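Local structure of extracellular solute-binding protein family 1 (Alicyclobacillus acidocaldarius subsp. acidocaldarius, 4OVJ) at residues T114-V119 with E361-A366; L327-G332 with A354-V359; G155-W160 with F188-R193; G196-N201 with P368-P373. The protein probably captures a solute outside the cell and hands it to a membrane transporter, as other extracellular solute-binding proteins of its family do. All coordinates share one frame; numbering follows the deposited sequence. Where two conformers were deposited one is given.

How the contacts relate
Along the chain the segments of contacts 1 and 4 alternate, while contact 3 lies nested within the loop that contact 1 closes, and contact 2 within those closed by contacts 1 and 4. Contacts 1 and 2, with centres 14 Å apart, both use helix 350-365. Contact 3 uses helix 185-194 and contact 4 the loop after it, their centres 16 Å apart. The R193 NH1 to D370 OD1 salt bridge, 2.8 Å long, ties these two together, and V365 CG2 packs on R157 NH1 between contacts 1 and 3. Helix 350-365 and the loop after it thus connect remote sequence regions of this solute-binding fold, from 114-119 to 196-201.

Contact 1: T114-V119 with E361-A366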
loop_
_atom_site.group_PDB
_atom_site.type_symbol
_atom_site.label_atom_id
_atom_site.label_comp_id
_atom_site.label_asym_id
_atom_site.label_seq_id
_atom_site.Cartn_x
_atom_site.Cartn_y
_atom_site.Cartn_z
ATOM N N THR A 114 -17.790 -3.006 -6.759
ATOM C CA THR A 114 -17.003 -3.875 -5.896
ATOM C C THR A 114 -15.742 -3.189 -5.370
ATOM O O THR A 114 -14.970 -3.798 -4.628
ATOM C CB THR A 114 -16.552 -5.115 -6.691
ATOM O OG1 THR A 114 -15.900 -4.685 -7.902
ATOM C CG2 THR A 114 -17.754 -6.016 -7.032
ATOM N N ILE A 115 -15.530 -1.936 -5.763
ATOM C CA ILE A 115 -14.308 -1.207 -5.444
ATOM C C ILE A 115 -14.699 0.018 -4.626
ATOM O O ILE A 115 -15.694 0.659 -4.923
ATOM C CB ILE A 115 -13.572 -0.790 -6.742
ATOM C CG1 ILE A 115 -13.227 -2.045 -7.550
ATOM C CG2 ILE A 115 -12.323 0.014 -6.423
ATOM C CD1 ILE A 115 -12.571 -1.787 -8.889
ATOM N N SER A 116 -13.916 0.338 -3.601
ATOM C CA SER A 116 -14.220 1.484 -2.761
ATOM C C SER A 116 -13.992 2.785 -3.505
ATOM O O SER A 116 -13.032 2.908 -4.267
ATOM C CB SER A 116 -13.374 1.471 -1.497
ATOM O OG SER A 116 -14.065 0.787 -0.477
ATOM N N PRO A 117 -14.873 3.766 -3.287
ATOM C CA PRO A 117 -14.675 5.076 -3.913
ATOM C C PRO A 117 -13.306 5.716 -3.651
ATOM O O PRO A 117 -12.715 6.275 -4.570
ATOM C CB PRO A 117 -15.799 5.917 -3.311
ATOM C CG PRO A 117 -16.875 4.932 -3.069
ATOM C CD PRO A 117 -16.197 3.671 -2.639
ATOM N N SER A 118 -12.814 5.605 -2.416
ATOM C CA SER A 118 -11.519 6.184 -2.042
ATOM C C SER A 118 -10.392 5.574 -2.853
ATOM O O SER A 118 -9.452 6.278 -3.242
ATOM C CB SER A 118 -11.221 5.997 -0.547
ATOM O OG SER A 118 -10.815 4.667 -0.240
ATOM N N VAL A 119 -10.484 4.265 -3.081
ATOM C CA VAL A 119 -9.529 3.529 -3.911
ATOM C C VAL A 119 -9.622 3.984 -5.366
ATOM O O VAL A 119 -8.613 4.248 -6.002
ATOM C CB VAL A 119 -9.774 2.003 -3.810
ATOM C CG1 VAL A 119 -9.006 1.230 -4.869
ATOM C CG2 VAL A 119 -9.417 1.507 -2.414
ATOM N N GLU A 361 -12.412 -3.814 6.769
ATOM C CA GLU A 361 -12.564 -2.761 7.769
ATOM C C GLU A 361 -11.827 -1.475 7.395
ATOM O O GLU A 361 -12.350 -0.385 7.615
ATOM C CB GLU A 361 -12.156 -3.259 9.146
ATOM C CG GLU A 361 -13.082 -4.348 9.639
ATOM C CD GLU A 361 -14.536 -3.898 9.658
ATOM O OE1 GLU A 361 -14.826 -2.809 10.217
ATOM O OE2 GLU A 361 -15.390 -4.615 9.088
ATOM N N ALA A 362 -10.642 -1.610 6.800
ATOM C CA ALA A 362 -9.884 -0.447 6.349
ATOM C C ALA A 362 -10.645 0.349 5.315
ATOM O O ALA A 362 -10.607 1.575 5.313
ATOM C CB ALA A 362 -8.548 -0.877 5.773
ATOM N N LEU A 363 -11.323 -0.353 4.413
ATOM C CA LEU A 363 -12.044 0.325 3.335
ATOM C C LEU A 363 -13.205 1.181 3.840
ATOM O O LEU A 363 -13.611 2.147 3.171
ATOM C CB LEU A 363 -12.546 -0.689 2.319
ATOM C CG LEU A 363 -11.444 -1.361 1.509
ATOM C CD1 LEU A 363 -12.009 -2.560 0.774
ATOM C CD2 LEU A 363 -10.814 -0.374 0.547
ATOM N N LYS A 364 -13.734 0.844 5.016
ATOM C CA LYS A 364 -14.795 1.657 5.609
ATOM C C LYS A 364 -14.324 3.048 6.039
ATOM O O LYS A 364 -15.102 3.993 6.008
ATOM C CB LYS A 364 -15.433 0.933 6.788
ATOM C CG LYS A 364 -16.172 -0.323 6.385
ATOM C CD LYS A 364 -16.676 -1.052 7.622
ATOM C CE LYS A 364 -17.482 -2.282 7.248
ATOM N NZ LYS A 364 -17.771 -3.069 8.480
ATOM N N VAL A 365 -13.060 3.179 6.423
ATOM C CA VAL A 365 -12.545 4.435 6.962
ATOM C C VAL A 365 -11.568 5.163 6.050
ATOM O O VAL A 365 -11.398 6.351 6.199
ATOM C CB VAL A 365 -11.845 4.245 8.339
ATOM C CG1 VAL A 365 -12.774 3.541 9.316
ATOM C CG2 VAL A 365 -10.528 3.480 8.213
ATOM N N ALA A 366 -10.918 4.465 5.120
ATOM C CA ALA A 366 -9.752 5.037 4.444
ATOM C C ALA A 366 -10.160 6.203 3.556
ATOM O O ALA A 366 -11.242 6.212 2.969
ATOM C CB ALA A 366 -9.038 3.973 3.629
HETATM O O HOH W 1 -12.430 3.974 1.747
#
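L363 meets S116 and V119 where the loop leading into helix 117-121 approaches the C-terminal part of helix 350-365, in a protein of the periplasmic-binding-protein superfamily. S116 holds the N-cap position of helix 117-121 but makes no capping bond. Its OG is modelled in two conformers, and in the one described here it lies alongside the leucine.

The leucine can be followed outward. CB comes 3.5 Å from S116 OG, and CG passes the same oxygen at a looser 3.9 Å. CG stands anti to the leucine's own carbonyl carbon (chi1 -69°), which carries the branch from the flank of the helix towards 114-119. There CD1 only grazes S116 OG, whereas CD2 does most of the work: it lies 3.6 Å from S116 OG, 3.8 Å from S116 CB and 3.8 Å from V119 CG2, the last being the single apolar side-chain pair joining the segments. Beyond the two segments, L363 also packs on I292 and R340. An alanine here would keep CB beside the serine but would probably leave V119 CG2 without its apolar partner across this junction and open a gap beneath S116 CB.

No direct hydrogen bond spans the segments, and water takes that role. A362 O accepts from both V365 N and A366 N, while L363 O and A366 O turn to a shared water. It donates to L363 O over 2.6 Å and to A366 O over 2.8 Å, and accepts from S118 OG, in one of two serine conformers, at 2.7 Å.

Contact 2: L327-G332 with A354-V359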
loop_
_atom_site.group_PDB
_atom_site.type_symbol
_atom_site.label_atom_id
_atom_site.label_comp_id
_atom_site.label_asym_id
_atom_site.label_seq_id
_atom_site.Cartn_x
_atom_site.Cartn_y
_atom_site.Cartn_z
ATOM N N LEU A 327 -4.470 -14.946 -10.172
ATOM C CA LEU A 327 -3.629 -13.805 -9.783
ATOM C C LEU A 327 -3.116 -13.918 -8.360
ATOM O O LEU A 327 -2.008 -13.456 -8.053
ATOM C CB LEU A 327 -4.408 -12.496 -9.942
ATOM C CG LEU A 327 -4.706 -12.113 -11.392
ATOM C CD1 LEU A 327 -5.644 -10.924 -11.439
ATOM C CD2 LEU A 327 -3.427 -11.808 -12.158
ATOM N N GLY A 328 -3.926 -14.526 -7.500
ATOM C CA GLY A 328 -3.585 -14.694 -6.096
ATOM C C GLY A 328 -3.343 -13.386 -5.372
ATOM O O GLY A 328 -4.032 -12.385 -5.619
ATOM N N LEU A 329 -2.350 -13.407 -4.480
ATOM C CA LEU A 329 -2.006 -12.263 -3.643
ATOM C C LEU A 329 -0.668 -11.659 -4.063
ATOM O O LEU A 329 -0.101 -10.834 -3.363
ATOM C CB LEU A 329 -1.969 -12.670 -2.167
ATOM C CG LEU A 329 -3.322 -12.650 -1.460
ATOM C CD1 LEU A 329 -4.081 -13.928 -1.725
ATOM C CD2 LEU A 329 -3.131 -12.451 0.039
ATOM N N VAL A 330 -0.203 -12.031 -5.251
ATOM C CA VAL A 330 1.113 -11.670 -5.714
ATOM C C VAL A 330 1.308 -10.137 -5.755
ATOM O O VAL A 330 2.311 -9.620 -5.272
ATOM C CB VAL A 330 1.380 -12.341 -7.103
ATOM C CG1 VAL A 330 2.723 -11.927 -7.660
ATOM C CG2 VAL A 330 1.287 -13.868 -6.991
ATOM N N ARG A 331 0.326 -9.418 -6.288
ATOM C CA ARG A 331 0.390 -7.946 -6.377
ATOM C C ARG A 331 -0.131 -7.217 -5.135
ATOM O O ARG A 331 0.016 -5.999 -5.006
ATOM C CB ARG A 331 -0.422 -7.480 -7.572
ATOM C CG ARG A 331 0.184 -7.837 -8.913
ATOM C CD ARG A 331 -0.824 -7.499 -9.994
ATOM N NE ARG A 331 -0.264 -7.488 -11.344
ATOM C CZ ARG A 331 -0.071 -8.561 -12.113
ATOM N NH1 ARG A 331 -0.363 -9.785 -11.691
ATOM N NH2 ARG A 331 0.421 -8.405 -13.329
ATOM N N GLY A 332 -0.756 -7.962 -4.239
ATOM C CA GLY A 332 -1.417 -7.406 -3.076
ATOM C C GLY A 332 -2.779 -8.042 -2.858
ATOM O O GLY A 332 -3.106 -9.078 -3.440
ATOM N N ALA A 354 -7.477 -13.370 7.361
ATOM C CA ALA A 354 -7.356 -12.280 8.320
ATOM C C ALA A 354 -7.043 -10.965 7.615
ATOM O O ALA A 354 -7.622 -9.942 7.947
ATOM C CB ALA A 354 -6.283 -12.587 9.352
ATOM N N GLU A 355 -6.126 -11.009 6.652
ATOM C CA GLU A 355 -5.777 -9.839 5.847
ATOM C C GLU A 355 -6.994 -9.297 5.134
ATOM O O GLU A 355 -7.202 -8.098 5.094
ATOM C CB GLU A 355 -4.823 -10.203 4.721
ATOM C CG GLU A 355 -3.359 -10.186 5.003
ATOM C CD GLU A 355 -2.581 -10.256 3.702
ATOM O OE1 GLU A 355 -2.257 -9.191 3.134
ATOM O OE2 GLU A 355 -2.360 -11.367 3.215
ATOM N N PHE A 356 -7.766 -10.190 4.509
ATOM C CA PHE A 356 -8.950 -9.763 3.753
ATOM C C PHE A 356 -9.955 -9.094 4.686
ATOM O O PHE A 356 -10.546 -8.067 4.343
ATOM C CB PHE A 356 -9.627 -10.941 3.045
ATOM C CG PHE A 356 -8.910 -11.438 1.821
ATOM C CD1 PHE A 356 -7.565 -11.186 1.600
ATOM C CD2 PHE A 356 -9.597 -12.206 0.883
ATOM C CE1 PHE A 356 -6.932 -11.682 0.478
ATOM C CE2 PHE A 356 -8.954 -12.700 -0.236
ATOM C CZ PHE A 356 -7.629 -12.429 -0.441
ATOM N N GLN A 357 -10.153 -9.671 5.867
ATOM C CA GLN A 357 -11.082 -9.093 6.836
ATOM C C GLN A 357 -10.621 -7.714 7.287
ATOM O O GLN A 357 -11.417 -6.800 7.437
ATOM C CB GLN A 357 -11.237 -9.998 8.049
ATOM C CG GLN A 357 -12.020 -11.267 7.756
ATOM C CD GLN A 357 -11.986 -12.265 8.902
ATOM O OE1 GLN A 357 -11.102 -12.220 9.763
ATOM N NE2 GLN A 357 -12.947 -13.180 8.911
ATOM N N LEU A 358 -9.323 -7.571 7.524
ATOM C CA LEU A 358 -8.783 -6.280 7.940
ATOM C C LEU A 358 -8.986 -5.249 6.822
ATOM O O LEU A 358 -9.418 -4.122 7.081
ATOM C CB LEU A 358 -7.297 -6.423 8.282
ATOM C CG LEU A 358 -6.515 -5.251 8.890
ATOM C CD1 LEU A 358 -6.157 -4.189 7.873
ATOM C CD2 LEU A 358 -7.249 -4.652 10.080
ATOM N N VAL A 359 -8.701 -5.639 5.580
ATOM C CA VAL A 359 -8.856 -4.696 4.467
ATOM C C VAL A 359 -10.326 -4.272 4.351
ATOM O O VAL A 359 -10.612 -3.107 4.135
ATOM C CB VAL A 359 -8.278 -5.243 3.150
ATOM C CG1 VAL A 359 -8.588 -4.328 1.975
ATOM C CG2 VAL A 359 -6.761 -5.369 3.248
#
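L329 reaches from a turn into the angle between E355 and F356, and its two methyl groups make the whole contact with helix 350-365. CD2 is the busier branch. It lies 3.9 Å from F356 CE1, arriving at the rim of the phenyl ring near its plane and not over a face. The same methyl stands 3.4 Å from E355 OE2, so a carboxylate oxygen and an aromatic edge share one carbon. CD1 follows along the ring at 4.1 Å from F356 CZ.

E355 and F356 are consecutive on the helix, and they arrive differently. The CB of E355 already faces the turn, and its chain, extended beyond CG, brings the carboxylate against the leucine from the opposite direction. F356 starts out along the flank of the helix. Its CG lies anti to the carbonyl carbon (chi1 -75°), and the length of the ring then brings CE1 and CZ back to the leucine. With no hydrogen bond between the segments and 113 Å² buried in total, the evidence is for a small contact made by van der Waals packing alone.

The presentation of L329 depends on a type II' beta turn to V330 that begins on L327, the last residue of helix 321-327. G328 takes the positive phi (59°) that this turn requires, and L329 O then accepts from G332 N over 3.1 Å.

The segment leads into strand 333-334, which pairs antiparallel with strand 128-144 in the mixed sheet. E355 and F356 pack helix 350-365 on I333 of the former; F356 also touches helix 337-345, and V330 helix 35-51.

Contact 3: G155-W160 with F188-R193; sequences GQRVSW and FGYWAR
W160 and W191 form the tight core of this contact, which sets the first turn of helix 160-174 against helix 185-194; S159 is the N-cap of helix 160-174, its side chain capping a backbone N. W191 places CE3 and CZ3, one side of its six-membered ring, over a face of the W160 indole, with CZ3 standing 3.4 Å above the plane and offset toward the rim. CE3 lies 3.5 Å from W160 NE1, which is hydrogen-bonded to Q194 OE1, one residue past 188-193. The ring planes are inclined at 48° with centroids 4.6 Å apart, so the pair is oblique. W160 CZ2, meanwhile, meets the edge of Y190 in the plane of that ring, 3.7 Å from CE2. With an alanine here, W191 would probably lose the indole surface its CZ3 and CE3 touch, and Q194 OE1 its NE1 donor.

The looser side is at partly exposed R157. Its chain runs extended from CG to NE, with CG opposite the backbone N (chi1 -156°), and carries the guanidinium out to the tyrosine hydroxyl. Both groups have stronger partners: R157 NE bonds P280 O and its NH2 forms a salt bridge with E288, while Y190 OH bonds P281 O. What joins them directly is a weak hydrogen bond, from R157 NH2 to Y190 OH at 3.0 Å and bent to 132°, with the hydroxyl near the guanidinium plane at its edge.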
loop_
_atom_site.group_PDB
_atom_site.type_symbol
_atom_site.label_atom_id
_atom_site.label_comp_id
_atom_site.label_asym_id
_atom_site.label_seq_id
_atom_site.Cartn_x
_atom_site.Cartn_y
_atom_site.Cartn_z
ATOM N N GLY A 155 -8.206 -6.168 19.802
ATOM C CA GLY A 155 -8.108 -5.744 18.413
ATOM C C GLY A 155 -8.947 -4.563 17.980
ATOM O O GLY A 155 -8.921 -4.192 16.805
ATOM N N GLN A 156 -9.667 -3.953 18.911
ATOM C CA GLN A 156 -10.485 -2.785 18.583
ATOM C C GLN A 156 -9.586 -1.622 18.212
ATOM O O GLN A 156 -8.449 -1.511 18.693
ATOM C CB GLN A 156 -11.415 -2.411 19.748
ATOM C CG GLN A 156 -10.765 -1.682 20.917
ATOM C CD GLN A 156 -10.196 -2.584 22.013
ATOM O OE1 GLN A 156 -10.064 -3.830 21.880
ATOM N NE2 GLN A 156 -9.821 -1.943 23.108
ATOM N N ARG A 157 -10.087 -0.734 17.367
ATOM C CA ARG A 157 -9.299 0.424 17.014
ATOM C C ARG A 157 -9.260 1.383 18.198
ATOM O O ARG A 157 -10.298 1.641 18.830
ATOM C CB ARG A 157 -9.846 1.114 15.791
ATOM C CG ARG A 157 -8.787 1.924 15.080
ATOM C CD ARG A 157 -9.356 2.654 13.877
ATOM N NE ARG A 157 -8.270 3.211 13.085
ATOM C CZ ARG A 157 -8.428 4.054 12.079
ATOM N NH1 ARG A 157 -9.652 4.422 11.706
ATOM N NH2 ARG A 157 -7.362 4.506 11.431
ATOM N N VAL A 158 -8.085 1.932 18.486
ATOM C CA VAL A 158 -7.926 2.818 19.621
ATOM C C VAL A 158 -7.188 4.084 19.220
ATOM O O VAL A 158 -6.626 4.152 18.132
ATOM C CB VAL A 158 -7.162 2.132 20.776
ATOM C CG1 VAL A 158 -7.984 1.009 21.384
ATOM C CG2 VAL A 158 -5.817 1.619 20.306
ATOM N N SER A 159 -7.196 5.071 20.105
ATOM C CA SER A 159 -6.407 6.281 19.906
ATOM C C SER A 159 -4.941 6.016 20.226
ATOM O O SER A 159 -4.604 5.045 20.903
ATOM C CB SER A 159 -6.888 7.395 20.811
ATOM O OG SER A 159 -6.579 7.066 22.148
ATOM N N TRP A 160 -4.074 6.906 19.766
ATOM C CA TRP A 160 -2.643 6.789 20.081
ATOM C C TRP A 160 -2.391 6.746 21.598
ATOM O O TRP A 160 -1.579 5.952 22.077
ATOM C CB TRP A 160 -1.863 7.957 19.472
ATOM C CG TRP A 160 -1.684 7.903 17.992
ATOM C CD1 TRP A 160 -2.189 8.768 17.088
ATOM C CD2 TRP A 160 -0.894 6.969 17.251
ATOM N NE1 TRP A 160 -1.804 8.424 15.829
ATOM C CE2 TRP A 160 -0.989 7.325 15.901
ATOM C CE3 TRP A 160 -0.116 5.856 17.603
ATOM C CZ2 TRP A 160 -0.343 6.618 14.894
ATOM C CZ3 TRP A 160 0.534 5.159 16.609
ATOM C CH2 TRP A 160 0.424 5.546 15.264
ATOM N N PHE A 188 5.138 8.194 9.570
ATOM C CA PHE A 188 4.968 9.608 9.817
ATOM C C PHE A 188 3.917 10.217 8.860
ATOM O O PHE A 188 3.122 11.066 9.259
ATOM C CB PHE A 188 6.277 10.398 9.743
ATOM C CG PHE A 188 6.057 11.858 9.954
ATOM C CD1 PHE A 188 5.511 12.314 11.141
ATOM C CD2 PHE A 188 6.302 12.767 8.941
ATOM C CE1 PHE A 188 5.212 13.646 11.321
ATOM C CE2 PHE A 188 6.023 14.108 9.125
ATOM C CZ PHE A 188 5.477 14.552 10.313
ATOM N N GLY A 189 3.905 9.771 7.605
ATOM C CA GLY A 189 2.895 10.210 6.653
ATOM C C GLY A 189 1.474 10.014 7.161
ATOM O O GLY A 189 0.626 10.878 7.006
ATOM N N TYR A 190 1.244 8.870 7.787
ATOM C CA TYR A 190 -0.027 8.539 8.423
ATOM C C TYR A 190 -0.371 9.532 9.540
ATOM O O TYR A 190 -1.453 10.109 9.552
ATOM C CB TYR A 190 0.037 7.097 8.937
ATOM C CG TYR A 190 -1.169 6.623 9.697
ATOM C CD1 TYR A 190 -2.320 6.208 9.042
ATOM C CD2 TYR A 190 -1.151 6.577 11.085
ATOM C CE1 TYR A 190 -3.422 5.773 9.763
ATOM C CE2 TYR A 190 -2.245 6.149 11.806
ATOM C CZ TYR A 190 -3.372 5.739 11.140
ATOM O OH TYR A 190 -4.457 5.320 11.854
ATOM N N TRP A 191 0.577 9.778 10.433
ATOM C CA TRP A 191 0.447 10.787 11.488
ATOM C C TRP A 191 0.179 12.182 10.942
ATOM O O TRP A 191 -0.706 12.882 11.428
ATOM C CB TRP A 191 1.731 10.781 12.335
ATOM C CG TRP A 191 1.757 11.716 13.511
ATOM C CD1 TRP A 191 2.065 13.036 13.493
ATOM C CD2 TRP A 191 1.521 11.376 14.882
ATOM N NE1 TRP A 191 2.023 13.550 14.767
ATOM C CE2 TRP A 191 1.699 12.549 15.639
ATOM C CE3 TRP A 191 1.207 10.182 15.545
ATOM C CZ2 TRP A 191 1.555 12.574 17.029
ATOM C CZ3 TRP A 191 1.052 10.209 16.937
ATOM C CH2 TRP A 191 1.222 11.395 17.653
ATOM N N ALA A 192 0.944 12.583 9.936
ATOM C CA ALA A 192 0.773 13.898 9.349
ATOM C C ALA A 192 -0.634 14.055 8.803
ATOM O O ALA A 192 -1.266 15.084 9.021
ATOM C CB ALA A 192 1.779 14.146 8.250
ATOM N N ARG A 193 -1.119 13.034 8.104
ATOM C CA ARG A 193 -2.472 13.080 7.528
ATOM C C ARG A 193 -3.540 13.223 8.619
ATOM O O ARG A 193 -4.519 13.945 8.444
ATOM C CB ARG A 193 -2.730 11.855 6.663
ATOM C CG ARG A 193 -2.055 11.923 5.293
ATOM C CD ARG A 193 -2.001 10.556 4.634
ATOM N NE ARG A 193 -3.307 9.874 4.584
ATOM C CZ ARG A 193 -4.191 9.910 3.576
ATOM N NH1 ARG A 193 -3.973 10.608 2.467
ATOM N NH2 ARG A 193 -5.330 9.232 3.682
#

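Contact 4: G196-N201 with P368-P373; sequences GQHLYN and PIDPPP
The backbones run past each other at a distance, with CA atoms 7.5 Å apart at H198 and D370 and 7.1 Å apart at Y200 and P373, so side chains and water have to bridge the interval. H198 and D370 do so at one end. D370 OD1 comes to the edge of the imidazole, near its plane and 3.1 Å from CD2, while the carboxylate plane is turned 65° from that of the ring. The bond that holds OD1 is a salt bridge to R193 NH1, outside the two segments; its meeting with CD2 is only a close contact.

OD2 works through water. One molecule donates to it over 2.6 Å and accepts from L199 N at 2.9 Å; a second donates over 2.8 Å and accepts from Y200 N at 3.1 Å. A single carboxylate oxygen thereby serves two successive backbone amides, where the chain turns a corner at L199.

This corner comes soon after a Schellman motif. G196, its C-prime residue with positive phi, ends helix 185-194 through bonds from G196 N to R193 O and from Q197 N to A192 O. The facing segment, rich in proline, has the extended backbone of polyproline II, with phi near -60° and psi near 150° over residues 368-373.

At the other end Y200 CE2 packs obliquely on P373 CB, 3.8 Å away, and Y200 OH bonds D377 beyond the segment. Beside this pair a third water donates to both N201 O and P372 O.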
loop_
_atom_site.group_PDB
_atom_site.type_symbol
_atom_site.label_atom_id
_atom_site.label_comp_id
_atom_site.label_asym_id
_atom_site.label_seq_id
_atom_site.Cartn_x
_atom_site.Cartn_y
_atom_site.Cartn_z
ATOM N N GLY A 196 -4.140 16.797 9.528
ATOM C CA GLY A 196 -4.595 17.658 8.441
ATOM C C GLY A 196 -3.474 18.118 7.538
ATOM O O GLY A 196 -3.619 19.093 6.801
ATOM N N GLN A 197 -2.369 17.385 7.572
ATOM C CA GLN A 197 -1.157 17.732 6.832
ATOM C C GLN A 197 -0.729 16.537 5.969
ATOM O O GLN A 197 -1.457 15.532 5.866
ATOM C CB GLN A 197 -0.089 18.188 7.828
ATOM C CG GLN A 197 -0.489 19.495 8.501
ATOM C CD GLN A 197 0.395 19.916 9.649
ATOM O OE1 GLN A 197 1.445 19.333 9.901
ATOM N NE2 GLN A 197 -0.036 20.948 10.359
ATOM N N HIS A 198 0.419 16.659 5.308
ATOM C CA HIS A 198 0.885 15.644 4.368
ATOM C C HIS A 198 2.390 15.652 4.349
ATOM O O HIS A 198 2.991 16.654 4.687
ATOM C CB HIS A 198 0.371 15.949 2.953
ATOM C CG HIS A 198 -1.115 16.072 2.879
ATOM N ND1 HIS A 198 -1.772 17.274 3.032
ATOM C CD2 HIS A 198 -2.077 15.135 2.726
ATOM C CE1 HIS A 198 -3.076 17.074 2.959
ATOM N NE2 HIS A 198 -3.288 15.784 2.779
ATOM N N LEU A 199 3.013 14.563 3.909
ATOM C CA LEU A 199 4.464 14.586 3.738
ATOM C C LEU A 199 4.872 15.745 2.828
ATOM O O LEU A 199 5.819 16.465 3.130
ATOM C CB LEU A 199 4.987 13.267 3.176
ATOM C CG LEU A 199 4.781 12.057 4.102
ATOM C CD1 LEU A 199 5.314 10.789 3.455
ATOM C CD2 LEU A 199 5.418 12.282 5.459
ATOM N N TYR A 200 4.158 15.905 1.717
ATOM C CA TYR A 200 4.456 16.965 0.745
ATOM C C TYR A 200 3.240 17.812 0.478
ATOM O O TYR A 200 2.110 17.377 0.662
ATOM C CB TYR A 200 4.919 16.369 -0.580
ATOM C CG TYR A 200 6.091 15.445 -0.458
ATOM C CD1 TYR A 200 7.369 15.945 -0.345
ATOM C CD2 TYR A 200 5.921 14.059 -0.433
ATOM C CE1 TYR A 200 8.459 15.110 -0.224
ATOM C CE2 TYR A 200 7.007 13.213 -0.309
ATOM C CZ TYR A 200 8.277 13.749 -0.208
ATOM O OH TYR A 200 9.375 12.934 -0.086
ATOM N N ASN A 201 3.459 19.029 0.014
ATOM C CA ASN A 201 2.351 19.748 -0.586
ATOM C C ASN A 201 1.984 19.063 -1.924
ATOM O O ASN A 201 2.684 18.146 -2.395
ATOM C CB ASN A 201 2.634 21.259 -0.688
ATOM C CG ASN A 201 3.742 21.597 -1.660
ATOM O OD1 ASN A 201 4.312 20.727 -2.307
ATOM N ND2 ASN A 201 4.042 22.891 -1.779
ATOM N N PRO A 368 -8.622 8.981 0.372
ATOM C CA PRO A 368 -7.724 8.809 -0.758
ATOM C C PRO A 368 -6.254 9.024 -0.410
ATOM O O PRO A 368 -5.907 9.862 0.423
ATOM C CB PRO A 368 -8.197 9.877 -1.748
ATOM C CG PRO A 368 -9.649 10.024 -1.442
ATOM C CD PRO A 368 -9.717 9.913 0.060
ATOM N N ILE A 369 -5.410 8.261 -1.081
ATOM C CA ILE A 369 -3.970 8.404 -0.982
ATOM C C ILE A 369 -3.557 9.807 -1.456
ATOM O O ILE A 369 -4.222 10.411 -2.308
ATOM C CB ILE A 369 -3.285 7.284 -1.804
ATOM C CG1 ILE A 369 -1.785 7.239 -1.529
ATOM C CG2 ILE A 369 -3.590 7.432 -3.296
ATOM C CD1 ILE A 369 -1.094 6.028 -2.129
ATOM N N ASP A 370 -2.471 10.324 -0.889
ATOM C CA ASP A 370 -1.908 11.598 -1.309
ATOM C C ASP A 370 -1.444 11.513 -2.759
ATOM O O ASP A 370 -1.169 10.421 -3.273
ATOM C CB ASP A 370 -0.654 11.947 -0.508
ATOM C CG ASP A 370 -0.928 12.362 0.947
ATOM O OD1 ASP A 370 -2.085 12.378 1.419
ATOM O OD2 ASP A 370 0.079 12.698 1.622
ATOM N N PRO A 371 -1.311 12.669 -3.418
ATOM C CA PRO A 371 -0.738 12.654 -4.765
ATOM C C PRO A 371 0.658 12.023 -4.821
ATOM O O PRO A 371 1.350 11.943 -3.788
ATOM C CB PRO A 371 -0.658 14.141 -5.132
ATOM C CG PRO A 371 -1.662 14.809 -4.259
ATOM C CD PRO A 371 -1.734 14.018 -2.999
ATOM N N PRO A 372 1.085 11.574 -6.016
ATOM C CA PRO A 372 2.400 10.942 -6.124
ATOM C C PRO A 372 3.491 11.896 -5.634
ATOM O O PRO A 372 3.358 13.109 -5.799
ATOM C CB PRO A 372 2.535 10.655 -7.630
ATOM C CG PRO A 372 1.137 10.656 -8.147
ATOM C CD PRO A 372 0.425 11.690 -7.328
ATOM N N PRO A 373 4.543 11.363 -4.999
ATOM C CA PRO A 373 5.577 12.220 -4.438
ATOM C C PRO A 373 6.524 12.789 -5.480
ATOM O O PRO A 373 6.590 12.265 -6.597
ATOM C CB PRO A 373 6.355 11.274 -3.519
ATOM C CG PRO A 373 6.185 9.941 -4.132
ATOM C CD PRO A 373 4.784 9.943 -4.691
HETATM O O HOH W 2 1.159 12.338 3.999
HETATM O O HOH W 3 2.438 13.594 0.447
HETATM O O HOH W 4 3.524 15.575 -3.737
#